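Probable benzoylformate decarboxylase (Rhodococcus jostii, PDB 7ORX) belongs to the thiamine diphosphate-dependent enzyme family, with a central domain between two thiamine diphosphate-binding domains, and binds thiamine diphosphate and a sodium ion. Local coordinates at residues 283-288 against 465-470; 277-282 against 305-310; 373-378 against 388-393; 232-237 against 243-248. All coordinates share one frame; numbering follows the deposited sequence.

Contact 1: 283-288 against 465-470; sequences YHQYVP and RGFSKI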
loop_
_atom_site.group_PDB
_atom_site.type_symbol
_atom_site.label_atom_id
_atom_site.label_comp_id
_atom_site.label_asym_id
_atom_site.label_seq_id
_atom_site.Cartn_x
_atom_site.Cartn_y
_atom_site.Cartn_z
ATOM N N TYR C 283 17.953 14.915 -13.772
ATOM C CA TYR C 283 18.979 15.621 -12.962
ATOM C C TYR C 283 19.442 14.669 -11.868
ATOM O O TYR C 283 18.749 13.693 -11.617
ATOM C CB TYR C 283 18.385 16.880 -12.325
ATOM C CG TYR C 283 17.769 17.889 -13.271
ATOM C CD1 TYR C 283 18.516 18.435 -14.298
ATOM C CD2 TYR C 283 16.478 18.370 -13.107
ATOM C CE1 TYR C 283 17.994 19.374 -15.172
ATOM C CE2 TYR C 283 15.952 19.335 -13.956
ATOM C CZ TYR C 283 16.718 19.840 -15.000
ATOM O OH TYR C 283 16.331 20.824 -15.861
ATOM N N HIS C 284 20.563 14.951 -11.222
ATOM C CA HIS C 284 21.219 14.033 -10.247
ATOM C C HIS C 284 21.782 14.859 -9.088
ATOM O O HIS C 284 21.112 14.953 -8.053
ATOM C CB HIS C 284 22.281 13.179 -10.969
ATOM C CG HIS C 284 22.856 12.089 -10.128
ATOM N ND1 HIS C 284 23.470 10.984 -10.696
ATOM C CD2 HIS C 284 22.871 11.892 -8.784
ATOM C CE1 HIS C 284 23.877 10.171 -9.734
ATOM N NE2 HIS C 284 23.515 10.702 -8.549
ATOM N N GLN C 285 22.980 15.412 -9.272
ATOM C CA GLN C 285 23.521 16.527 -8.464
ATOM C C GLN C 285 22.439 17.627 -8.417
ATOM O O GLN C 285 21.855 17.932 -9.458
ATOM C CB GLN C 285 24.903 16.965 -8.994
ATOM C CG GLN C 285 24.958 17.377 -10.475
ATOM C CD GLN C 285 25.340 16.298 -11.486
ATOM O OE1 GLN C 285 25.264 15.111 -11.231
ATOM N NE2 GLN C 285 25.755 16.682 -12.688
ATOM N N TYR C 286 22.178 18.163 -7.223
ATOM C CA TYR C 286 21.384 19.382 -6.951
ATOM C C TYR C 286 22.280 20.589 -7.190
ATOM O O TYR C 286 23.056 20.943 -6.286
ATOM C CB TYR C 286 20.854 19.399 -5.512
ATOM C CG TYR C 286 19.969 20.574 -5.161
ATOM C CD1 TYR C 286 18.880 20.900 -5.968
ATOM C CD2 TYR C 286 20.196 21.343 -4.021
ATOM C CE1 TYR C 286 18.044 21.957 -5.653
ATOM C CE2 TYR C 286 19.364 22.404 -3.686
ATOM C CZ TYR C 286 18.283 22.704 -4.506
ATOM O OH TYR C 286 17.422 23.731 -4.235
ATOM N N VAL C 287 22.178 21.211 -8.371
ATOM C CA VAL C 287 22.824 22.531 -8.659
ATOM C C VAL C 287 21.715 23.464 -9.153
ATOM O O VAL C 287 21.401 23.503 -10.344
ATOM C CB VAL C 287 24.080 22.388 -9.564
ATOM C CG1 VAL C 287 24.210 20.997 -10.190
ATOM C CG2 VAL C 287 24.227 23.480 -10.627
ATOM N N PRO C 288 21.055 24.225 -8.233
ATOM C CA PRO C 288 19.914 25.073 -8.577
ATOM C C PRO C 288 20.193 26.314 -9.448
ATOM O O PRO C 288 21.310 26.806 -9.488
ATOM C CB PRO C 288 19.343 25.503 -7.203
ATOM C CG PRO C 288 20.475 25.397 -6.227
ATOM C CD PRO C 288 21.354 24.303 -6.792
ATOM N N ARG C 465 33.663 9.755 -4.146
ATOM C CA ARG C 465 34.747 10.732 -3.858
ATOM C C ARG C 465 34.489 12.020 -4.643
ATOM O O ARG C 465 34.657 13.087 -4.042
ATOM C CB ARG C 465 36.116 10.148 -4.189
ATOM C CG ARG C 465 36.563 9.038 -3.249
ATOM C CD ARG C 465 38.049 8.767 -3.415
ATOM N NE ARG C 465 38.506 7.931 -2.322
ATOM C CZ ARG C 465 38.721 8.362 -1.091
ATOM N NH1 ARG C 465 38.531 9.634 -0.785
ATOM N NH2 ARG C 465 39.092 7.506 -0.156
ATOM N N GLY C 466 34.050 11.912 -5.916
ATOM C CA GLY C 466 33.517 13.011 -6.772
ATOM C C GLY C 466 32.440 13.838 -6.085
ATOM O O GLY C 466 32.480 15.077 -6.185
ATOM N N PHE C 467 31.509 13.168 -5.408
ATOM C CA PHE C 467 30.338 13.763 -4.706
ATOM C C PHE C 467 30.756 14.387 -3.362
ATOM O O PHE C 467 30.189 15.452 -3.030
ATOM C CB PHE C 467 29.209 12.736 -4.541
ATOM C CG PHE C 467 28.106 12.858 -5.558
ATOM C CD1 PHE C 467 27.061 13.758 -5.359
ATOM C CD2 PHE C 467 28.099 12.064 -6.703
ATOM C CE1 PHE C 467 26.027 13.868 -6.282
ATOM C CE2 PHE C 467 27.065 12.164 -7.626
ATOM C CZ PHE C 467 26.044 13.080 -7.419
ATOM N N SER C 468 31.695 13.787 -2.621
ATOM C CA SER C 468 32.145 14.300 -1.291
ATOM C C SER C 468 32.954 15.597 -1.444
ATOM O O SER C 468 33.276 16.207 -0.402
ATOM C CB SER C 468 32.877 13.245 -0.483
ATOM O OG SER C 468 34.013 12.771 -1.159
ATOM N N LYS C 469 33.238 15.990 -2.697
ATOM C CA LYS C 469 33.849 17.283 -3.131
ATOM C C LYS C 469 32.725 18.317 -3.320
ATOM O O LYS C 469 32.781 19.357 -2.654
ATOM C CB LYS C 469 34.703 17.019 -4.385
ATOM C CG LYS C 469 35.493 18.186 -4.968
ATOM C CD LYS C 469 36.620 18.729 -4.062
ATOM C CE LYS C 469 37.338 19.944 -4.634
ATOM N NZ LYS C 469 37.806 19.723 -6.028
ATOM N N ILE C 470 31.713 17.999 -4.146
ATOM C CA ILE C 470 30.519 18.851 -4.486
ATOM C C ILE C 470 29.633 19.058 -3.233
ATOM O O ILE C 470 29.064 20.173 -3.102
ATOM C CB ILE C 470 29.751 18.281 -5.716
ATOM C CG1 ILE C 470 30.198 18.936 -7.035
ATOM C CG2 ILE C 470 28.233 18.406 -5.565
ATOM C CD1 ILE C 470 31.517 18.441 -7.609
#

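Contact 2: 277-282 against 305-310; sequences GAPVFR and GGEAAR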
loop_
_atom_site.group_PDB
_atom_site.type_symbol
_atom_site.label_atom_id
_atom_site.label_comp_id
_atom_site.label_asym_id
_atom_site.label_seq_id
_atom_site.Cartn_x
_atom_site.Cartn_y
_atom_site.Cartn_z
ATOM N N GLY C 277 11.920 11.419 -26.189
ATOM C CA GLY C 277 12.112 10.104 -25.591
ATOM C C GLY C 277 12.906 10.171 -24.320
ATOM O O GLY C 277 13.634 9.153 -24.025
ATOM N N ALA C 278 12.757 11.247 -23.551
ATOM C CA ALA C 278 13.430 11.368 -22.234
ATOM C C ALA C 278 12.518 12.099 -21.281
ATOM O O ALA C 278 11.699 12.896 -21.712
ATOM C CB ALA C 278 14.768 12.108 -22.328
ATOM N N PRO C 279 12.709 11.919 -19.962
ATOM C CA PRO C 279 12.088 12.801 -18.983
ATOM C C PRO C 279 12.703 14.180 -19.206
ATOM O O PRO C 279 13.697 14.270 -19.917
ATOM C CB PRO C 279 12.457 12.248 -17.605
ATOM C CG PRO C 279 13.018 10.855 -17.913
ATOM C CD PRO C 279 13.567 10.906 -19.328
ATOM N N VAL C 280 12.085 15.189 -18.610
ATOM C CA VAL C 280 12.568 16.598 -18.511
ATOM C C VAL C 280 12.636 16.934 -17.022
ATOM O O VAL C 280 11.612 17.155 -16.396
ATOM C CB VAL C 280 11.630 17.548 -19.283
ATOM C CG1 VAL C 280 12.027 18.981 -19.165
ATOM C CG2 VAL C 280 11.563 17.179 -20.742
ATOM N N PHE C 281 13.811 16.849 -16.405
ATOM C CA PHE C 281 14.956 16.078 -16.875
ATOM C C PHE C 281 15.397 15.141 -15.729
ATOM O O PHE C 281 15.032 15.332 -14.537
ATOM C CB PHE C 281 16.118 16.988 -17.319
ATOM C CG PHE C 281 16.003 17.745 -18.627
ATOM C CD1 PHE C 281 16.165 17.107 -19.843
ATOM C CD2 PHE C 281 15.831 19.120 -18.648
ATOM C CE1 PHE C 281 16.063 17.798 -21.040
ATOM C CE2 PHE C 281 15.811 19.826 -19.844
ATOM C CZ PHE C 281 15.930 19.163 -21.040
ATOM N N ARG C 282 16.243 14.182 -16.063
ATOM C CA ARG C 282 16.838 13.207 -15.112
ATOM C C ARG C 282 18.127 13.815 -14.493
ATOM O O ARG C 282 19.254 13.296 -14.662
ATOM C CB ARG C 282 17.027 11.925 -15.913
ATOM C CG ARG C 282 16.954 10.677 -15.064
ATOM C CD ARG C 282 15.580 10.111 -14.852
ATOM N NE ARG C 282 15.883 8.886 -14.109
ATOM C CZ ARG C 282 15.554 8.638 -12.839
ATOM N NH1 ARG C 282 14.858 9.513 -12.123
ATOM N NH2 ARG C 282 15.875 7.466 -12.317
ATOM N N GLY C 305 3.202 9.027 -20.238
ATOM C CA GLY C 305 2.368 10.109 -19.712
ATOM C C GLY C 305 2.861 10.607 -18.370
ATOM O O GLY C 305 2.749 11.805 -18.112
ATOM N N GLY C 306 3.405 9.728 -17.530
ATOM C CA GLY C 306 4.044 10.093 -16.245
ATOM C C GLY C 306 5.148 11.119 -16.422
ATOM O O GLY C 306 5.142 12.113 -15.692
ATOM N N GLU C 307 6.064 10.887 -17.367
ATOM C CA GLU C 307 7.164 11.826 -17.736
ATOM C C GLU C 307 6.539 13.160 -18.161
ATOM O O GLU C 307 7.009 14.168 -17.666
ATOM C CB GLU C 307 8.047 11.298 -18.868
ATOM C CG GLU C 307 9.065 10.245 -18.448
ATOM C CD GLU C 307 9.811 9.470 -19.546
ATOM O OE1 GLU C 307 9.950 10.011 -20.695
ATOM O OE2 GLU C 307 10.255 8.308 -19.250
ATOM N N ALA C 308 5.493 13.187 -18.993
ATOM C CA ALA C 308 4.933 14.466 -19.492
ATOM C C ALA C 308 4.264 15.226 -18.334
ATOM O O ALA C 308 4.504 16.419 -18.186
ATOM C CB ALA C 308 3.990 14.205 -20.641
ATOM N N ALA C 309 3.528 14.557 -17.467
ATOM C CA ALA C 309 2.818 15.197 -16.335
ATOM C C ALA C 309 3.797 15.816 -15.331
ATOM O O ALA C 309 3.513 16.910 -14.851
ATOM C CB ALA C 309 1.925 14.198 -15.635
ATOM N N ARG C 310 4.843 15.096 -14.940
ATOM C CA ARG C 310 5.670 15.487 -13.768
ATOM C C ARG C 310 6.747 16.519 -14.145
ATOM O O ARG C 310 7.239 17.169 -13.214
ATOM C CB ARG C 310 6.300 14.270 -13.087
ATOM C CG ARG C 310 7.545 13.747 -13.770
ATOM C CD ARG C 310 7.976 12.519 -13.024
ATOM N NE ARG C 310 9.158 11.937 -13.644
ATOM C CZ ARG C 310 9.170 10.793 -14.340
ATOM N NH1 ARG C 310 8.069 10.090 -14.557
ATOM N NH2 ARG C 310 10.294 10.358 -14.862
#

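Contact 3: 373-378 against 388-393; sequences AIYVNE and SQMDLS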
loop_
_atom_site.group_PDB
_atom_site.type_symbol
_atom_site.label_atom_id
_atom_site.label_comp_id
_atom_site.label_asym_id
_atom_site.label_seq_id
_atom_site.Cartn_x
_atom_site.Cartn_y
_atom_site.Cartn_z
ATOM N N ALA C 373 30.089 -3.532 -31.506
ATOM C CA ALA C 373 30.038 -4.018 -30.110
ATOM C C ALA C 373 28.821 -3.390 -29.434
ATOM O O ALA C 373 28.427 -2.314 -29.855
ATOM C CB ALA C 373 31.299 -3.688 -29.380
ATOM N N ILE C 374 28.294 -4.050 -28.415
ATOM C CA ILE C 374 27.326 -3.515 -27.420
ATOM C C ILE C 374 28.070 -3.252 -26.112
ATOM O O ILE C 374 28.655 -4.208 -25.603
ATOM C CB ILE C 374 26.217 -4.559 -27.177
ATOM C CG1 ILE C 374 25.439 -4.847 -28.460
ATOM C CG2 ILE C 374 25.310 -4.133 -26.040
ATOM C CD1 ILE C 374 24.428 -5.917 -28.334
ATOM N N TYR C 375 28.030 -2.042 -25.551
ATOM C CA TYR C 375 28.731 -1.764 -24.275
ATOM C C TYR C 375 27.721 -1.711 -23.143
ATOM O O TYR C 375 26.867 -0.854 -23.184
ATOM C CB TYR C 375 29.570 -0.485 -24.358
ATOM C CG TYR C 375 30.638 -0.553 -25.421
ATOM C CD1 TYR C 375 31.861 -1.159 -25.198
ATOM C CD2 TYR C 375 30.395 -0.074 -26.687
ATOM C CE1 TYR C 375 32.828 -1.229 -26.197
ATOM C CE2 TYR C 375 31.332 -0.152 -27.695
ATOM C CZ TYR C 375 32.562 -0.717 -27.458
ATOM O OH TYR C 375 33.463 -0.765 -28.488
ATOM N N VAL C 376 27.859 -2.573 -22.148
ATOM C CA VAL C 376 27.089 -2.435 -20.888
ATOM C C VAL C 376 28.007 -1.794 -19.846
ATOM O O VAL C 376 28.913 -2.466 -19.340
ATOM C CB VAL C 376 26.523 -3.780 -20.420
ATOM C CG1 VAL C 376 25.832 -3.684 -19.078
ATOM C CG2 VAL C 376 25.571 -4.375 -21.443
ATOM N N ASN C 377 27.758 -0.523 -19.550
ATOM C CA ASN C 377 28.560 0.382 -18.696
ATOM C C ASN C 377 27.987 0.435 -17.286
ATOM O O ASN C 377 26.823 0.696 -17.149
ATOM C CB ASN C 377 28.514 1.789 -19.278
ATOM C CG ASN C 377 29.564 2.683 -18.685
ATOM O OD1 ASN C 377 29.739 2.701 -17.477
ATOM N ND2 ASN C 377 30.305 3.385 -19.520
ATOM N N GLU C 378 28.792 0.226 -16.260
ATOM C CA GLU C 378 28.396 0.498 -14.859
ATOM C C GLU C 378 29.652 0.975 -14.144
ATOM O O GLU C 378 30.146 0.285 -13.258
ATOM C CB GLU C 378 27.760 -0.741 -14.245
ATOM C CG GLU C 378 27.074 -0.461 -12.911
ATOM C CD GLU C 378 26.307 -1.655 -12.336
ATOM O OE1 GLU C 378 25.017 -1.613 -12.376
ATOM O OE2 GLU C 378 26.974 -2.667 -11.914
ATOM N N SER C 388 33.784 10.978 -24.711
ATOM C CA SER C 388 34.801 11.777 -25.443
ATOM C C SER C 388 35.661 10.831 -26.284
ATOM O O SER C 388 36.450 11.302 -27.091
ATOM C CB SER C 388 35.623 12.608 -24.481
ATOM O OG SER C 388 36.550 11.783 -23.804
ATOM N N GLN C 389 35.455 9.521 -26.152
ATOM C CA GLN C 389 36.441 8.519 -26.614
ATOM C C GLN C 389 35.767 7.334 -27.334
ATOM O O GLN C 389 36.503 6.595 -27.936
ATOM C CB GLN C 389 37.249 8.130 -25.380
ATOM C CG GLN C 389 38.708 7.827 -25.672
ATOM C CD GLN C 389 39.509 9.032 -26.110
ATOM O OE1 GLN C 389 40.257 8.970 -27.069
ATOM N NE2 GLN C 389 39.386 10.131 -25.396
ATOM N N MET C 390 34.434 7.177 -27.371
ATOM C CA MET C 390 33.831 5.966 -27.991
ATOM C C MET C 390 33.169 6.295 -29.319
ATOM O O MET C 390 32.668 7.441 -29.445
ATOM C CB MET C 390 32.819 5.338 -27.040
ATOM C CG MET C 390 33.504 4.740 -25.828
ATOM S SD MET C 390 34.557 3.379 -26.303
ATOM C CE MET C 390 33.405 2.039 -26.066
ATOM N N ASP C 391 33.191 5.322 -30.254
ATOM C CA ASP C 391 32.574 5.429 -31.615
ATOM C C ASP C 391 31.442 4.406 -31.725
ATOM O O ASP C 391 31.648 3.345 -32.305
ATOM C CB ASP C 391 33.583 5.258 -32.761
ATOM C CG ASP C 391 33.038 5.418 -34.181
ATOM O OD1 ASP C 391 31.820 5.683 -34.348
ATOM O OD2 ASP C 391 33.844 5.262 -35.128
ATOM N N LEU C 392 30.279 4.779 -31.220
ATOM C CA LEU C 392 29.016 3.986 -31.240
ATOM C C LEU C 392 28.202 4.415 -32.451
ATOM O O LEU C 392 27.986 5.611 -32.591
ATOM C CB LEU C 392 28.254 4.303 -29.954
ATOM C CG LEU C 392 28.697 3.586 -28.683
ATOM C CD1 LEU C 392 30.155 3.270 -28.694
ATOM C CD2 LEU C 392 28.371 4.411 -27.456
ATOM N N SER C 393 27.752 3.502 -33.303
ATOM C CA SER C 393 27.069 3.914 -34.564
ATOM C C SER C 393 25.873 3.033 -34.936
ATOM O O SER C 393 25.368 3.213 -36.032
ATOM C CB SER C 393 28.071 3.983 -35.701
ATOM O OG SER C 393 28.567 2.700 -36.027
#

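Contact 4: 232-237 against 243-248; sequences APVWIA and CPFPTR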
loop_
_atom_site.group_PDB
_atom_site.type_symbol
_atom_site.label_atom_id
_atom_site.label_comp_id
_atom_site.label_asym_id
_atom_site.label_seq_id
_atom_site.Cartn_x
_atom_site.Cartn_y
_atom_site.Cartn_z
ATOM N N ALA C 232 20.878 20.610 -37.090
ATOM C CA ALA C 232 20.718 20.859 -35.646
ATOM C C ALA C 232 21.761 20.071 -34.884
ATOM O O ALA C 232 22.021 18.917 -35.196
ATOM C CB ALA C 232 19.355 20.447 -35.202
ATOM N N PRO C 233 22.397 20.684 -33.867
ATOM C CA PRO C 233 23.152 19.926 -32.898
ATOM C C PRO C 233 22.253 18.978 -32.107
ATOM O O PRO C 233 21.084 19.280 -31.927
ATOM C CB PRO C 233 23.768 20.990 -31.992
ATOM C CG PRO C 233 23.009 22.226 -32.231
ATOM C CD PRO C 233 22.465 22.119 -33.627
ATOM N N VAL C 234 22.820 17.844 -31.700
ATOM C CA VAL C 234 22.136 16.761 -30.953
ATOM C C VAL C 234 22.905 16.499 -29.669
ATOM O O VAL C 234 24.050 16.174 -29.759
ATOM C CB VAL C 234 22.031 15.490 -31.796
ATOM C CG1 VAL C 234 21.504 14.320 -30.981
ATOM C CG2 VAL C 234 21.161 15.715 -33.022
ATOM N N TRP C 235 22.264 16.652 -28.532
ATOM C CA TRP C 235 22.754 16.228 -27.212
ATOM C C TRP C 235 21.961 15.020 -26.760
ATOM O O TRP C 235 20.771 14.908 -27.135
ATOM C CB TRP C 235 22.554 17.335 -26.197
ATOM C CG TRP C 235 23.331 18.560 -26.486
ATOM C CD1 TRP C 235 23.045 19.565 -27.353
ATOM C CD2 TRP C 235 24.561 18.905 -25.839
ATOM N NE1 TRP C 235 24.036 20.519 -27.297
ATOM C CE2 TRP C 235 24.969 20.135 -26.376
ATOM C CE3 TRP C 235 25.362 18.262 -24.881
ATOM C CZ2 TRP C 235 26.143 20.738 -25.970
ATOM C CZ3 TRP C 235 26.541 18.846 -24.506
ATOM C CH2 TRP C 235 26.926 20.068 -25.049
ATOM N N ILE C 236 22.560 14.203 -25.918
ATOM C CA ILE C 236 21.815 13.114 -25.238
ATOM C C ILE C 236 21.282 13.671 -23.910
ATOM O O ILE C 236 22.054 14.334 -23.200
ATOM C CB ILE C 236 22.746 11.905 -25.074
ATOM C CG1 ILE C 236 23.082 11.312 -26.439
ATOM C CG2 ILE C 236 22.154 10.858 -24.143
ATOM C CD1 ILE C 236 24.100 10.173 -26.359
ATOM N N ALA C 237 20.046 13.382 -23.551
ATOM C CA ALA C 237 19.485 13.796 -22.263
ATOM C C ALA C 237 20.340 13.283 -21.120
ATOM O O ALA C 237 20.901 12.190 -21.155
ATOM C CB ALA C 237 18.096 13.233 -22.123
ATOM N N CYS C 243 22.207 4.858 -25.816
ATOM C CA CYS C 243 22.758 5.832 -26.762
ATOM C C CYS C 243 21.836 5.905 -27.973
ATOM O O CYS C 243 21.710 4.944 -28.723
ATOM C CB CYS C 243 24.145 5.431 -27.225
ATOM S SG CYS C 243 24.772 6.584 -28.469
ATOM N N PRO C 244 21.111 7.012 -28.146
ATOM C CA PRO C 244 20.131 7.132 -29.212
ATOM C C PRO C 244 20.617 7.723 -30.534
ATOM O O PRO C 244 19.808 8.014 -31.416
ATOM C CB PRO C 244 19.132 8.110 -28.587
ATOM C CG PRO C 244 20.017 9.027 -27.792
ATOM C CD PRO C 244 21.031 8.100 -27.179
ATOM N N PHE C 245 21.916 7.898 -30.686
ATOM C CA PHE C 245 22.435 8.635 -31.864
ATOM C C PHE C 245 23.872 8.237 -32.132
ATOM O O PHE C 245 24.602 7.962 -31.189
ATOM C CB PHE C 245 22.380 10.123 -31.545
ATOM C CG PHE C 245 22.387 11.016 -32.741
ATOM C CD1 PHE C 245 21.230 11.212 -33.469
ATOM C CD2 PHE C 245 23.523 11.714 -33.082
ATOM C CE1 PHE C 245 21.218 12.058 -34.562
ATOM C CE2 PHE C 245 23.508 12.576 -34.173
ATOM C CZ PHE C 245 22.358 12.735 -34.926
ATOM N N PRO C 246 24.330 8.235 -33.398
ATOM C CA PRO C 246 25.742 7.950 -33.684
ATOM C C PRO C 246 26.659 9.001 -33.019
ATOM O O PRO C 246 26.462 10.154 -33.239
ATOM C CB PRO C 246 25.831 7.983 -35.224
ATOM C CG PRO C 246 24.429 8.085 -35.767
ATOM C CD PRO C 246 23.539 8.500 -34.602
ATOM N N THR C 247 27.634 8.596 -32.212
ATOM C CA THR C 247 28.526 9.538 -31.463
ATOM C C THR C 247 29.558 10.221 -32.360
ATOM O O THR C 247 30.247 11.088 -31.820
ATOM C CB THR C 247 29.293 8.870 -30.316
ATOM O OG1 THR C 247 30.272 7.970 -30.840
ATOM C CG2 THR C 247 28.345 8.181 -29.354
ATOM N N ARG C 248 29.685 9.851 -33.638
ATOM C CA ARG C 248 30.665 10.542 -34.535
ATOM C C ARG C 248 29.896 11.197 -35.695
ATOM O O ARG C 248 30.462 11.538 -36.715
ATOM C CB ARG C 248 31.796 9.617 -35.010
ATOM C CG ARG C 248 32.548 8.921 -33.886
ATOM C CD ARG C 248 33.234 9.898 -32.943
ATOM N NE ARG C 248 34.398 10.542 -33.586
ATOM C CZ ARG C 248 34.931 11.700 -33.175
ATOM N NH1 ARG C 248 34.437 12.318 -32.116
ATOM N NH2 ARG C 248 35.951 12.249 -33.808
#

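Contact 1: 283-288 against 465-470
His284 meets the aromatic ring of Phe467 across a small surface contact. Atoms CE2 and CZ of the phenyl ring come up to the imidazole, and CE2 lies over one of its faces. His284 NE2 is 3.7 Å from Phe467 CZ. The two rings form an oblique aromatic pair, with centroids 5.2 Å apart and planes turned by 40°. The torsion of His284 explains its reach. With CG anti to the backbone N (chi1 -171°), the imidazole swings out from the loop to the helix. Gln285 adds backbone and CB contact. Its CA sits 4.3 Å from Phe467 CE1. No hydrogen bond crosses the contact, and Phe467 offers only carbon, so the hold is van der Waals and aromatic. The His284 side chain is about 7 Å from a bound thiamine diphosphate. On the helix, Ser468 OG is hydrogen-bonded back to the carbonyl O of Arg465. Arg465 itself makes a salt bridge with Asp480 and a hydrogen bond to Thr460, a residue of the sodium site. Leu32 of a second subunit packs on Phe467, and Met112 of that subunit on His284. The loop 283-288 follows strand 272-276 and rests on helix 260-266 through Tyr283 and Val287, while Phe467 belongs to helix 462-470.

Contact 2: 277-282 against 305-310
The Pro279 ring touches two flat groups, the carboxylate of Glu307 and the guanidinium of Arg310. One face of the guanidinium lies on its own helix, with Glu307 CA 3.7 Å above the plane and offset toward the rim. Its NH2 reaches across to Pro279, 4.0 Å from CB, at a slant. In Arg310 a chi1 of 80° places CG on the side of both backbone arms, and the chain then runs extended to NE, which brings the guanidinium back over the helix toward the loop. The Glu307 side chain passes the proline ring at an angle. Its CD is 3.9 Å from Pro279 CG. Its OE1 is 3.4 Å from both Pro279 N and the carbonyl carbon of Ala278. The proline N has no hydrogen to give, so this is contact without a bond. The contact lies in the central domain, between the loop after strand 272-276 and helix 305-310. The charged ends find partners elsewhere. Glu307 OE1 is hydrogen-bonded to Thr302 OG1 and OE2 to His92 NE2, while Arg310 NE is hydrogen-bonded to the O of Gln109 of a second subunit. Across the segments the chemistry is therefore packing: Pro279 carbons lie against the Glu307 carboxylate and Arg310 NH2, and the hydrogen bonds of both side chains are made outside the two segments.

Contact 3: 373-378 against 388-393
Tyr375 and Met390 meet inside a beta-alpha-beta unit made of strand 374-378, helix 383-389 and strand 398-399. The unit belongs to the parallel sheet of the C-terminal part of the chain. The contact is buried and wholly side chain to side chain.

The main interaction is CH-pi. The methyl group CE of Met390 stands over the centre of one face of the Tyr375 ring. It is 3.3 Å from the ring centroid and only 15° off the ring normal. The two side chains approach from opposite directions. Met390 reaches the ring with a bent chain, as chi2 (-65°) and chi3 (-93°) both fold it, and this leaves the methyl as the leading atom.

The sulfur gives a second, longer Met-aromatic contact. Met390 SD lies above the same face, 5.0 Å from the Tyr375 centroid. The methyl is thus between sulfur and ring, and the sulfur acts at a distance.

Hydrogen bonds do not cross between the segments. Tyr375 is instead held in the sheet by its backbone, which is hydrogen-bonded to Ser397 and Tyr399 by the neighbouring strand. Its ring also packs on Val365 of helix 358-368 and on Ile426 and Leu428 of strand 425-430. Met390 touches Val365 as well, so one valine serves both partners.

The last group is plain apolar packing from Leu392, which comes in at a slant to the tyrosine. Its methyl CD1 is 3.8 Å from Tyr375 CE2.

Contact 4: 232-237 against 243-248
Val234 and Ile236 on strand 234-236 turn their side chains to the loop 243-248 that follows. Both lie in the central domain, whose six parallel strands run in the order 3-2-1-4-5-6, a Rossmann-type sheet. The loop belongs to the connection from strand 234-236 to its parallel neighbour 252-255.

Val234 comes first. It lies over one face of the Phe245 ring, the two side chains approaching from opposite directions. Its methyl CG1 is over the ring centre, 3.8 Å from the Phe245 centroid and 11° off the normal, as a CH-pi contact. The other methyl, CG2, is over the same face on the CZ side, 3.7 Å from Phe245 CZ. On the opposite face Pro246 CD lies toward the rim, so the ring has Val234 on one side and its own neighbour on the other. In Phe245 a chi1 of -159° turns the ring toward the strand. Ala227 of helix 220-230 packs on both Val234 and Phe245.

Trp235 points the other way, as alternation in a strand requires, and rests on Val207 and Arg253 of the flanking strands. At Ile236 the side chain again turns to the loop. Its CG1 and CD1 lie against Pro244, CG1 near the ring atoms CG and CD, CD1 near CD. Ile236 CD1 is 3.8 Å from Pro244 CD. No hydrogen bond links the segments, and the contact is apolar throughout. The same methyl ends 4.2 Å from the sulfur SG of Cys243.

In the fold
From the N terminus, contact 4 closes first, a short loop after strand 234-236. The chain then reaches 277-282, which opens contact 2, and 283-288 directly after it opens contact 1. Contact 2 closes at 305-310 while contact 1 is still open, so the two cross. Contact 3 opens and closes within the span of contact 1, which ends only at 465-470. Contacts 2 and 4 stay in the central domain and touch through Ala278 and Ala237. Contact 1 ties that domain to the C-terminal one. Contacts 3 and 4 make a second tie, because Thr247 lies against Met390 and Leu392 with probable hydrogen bonds.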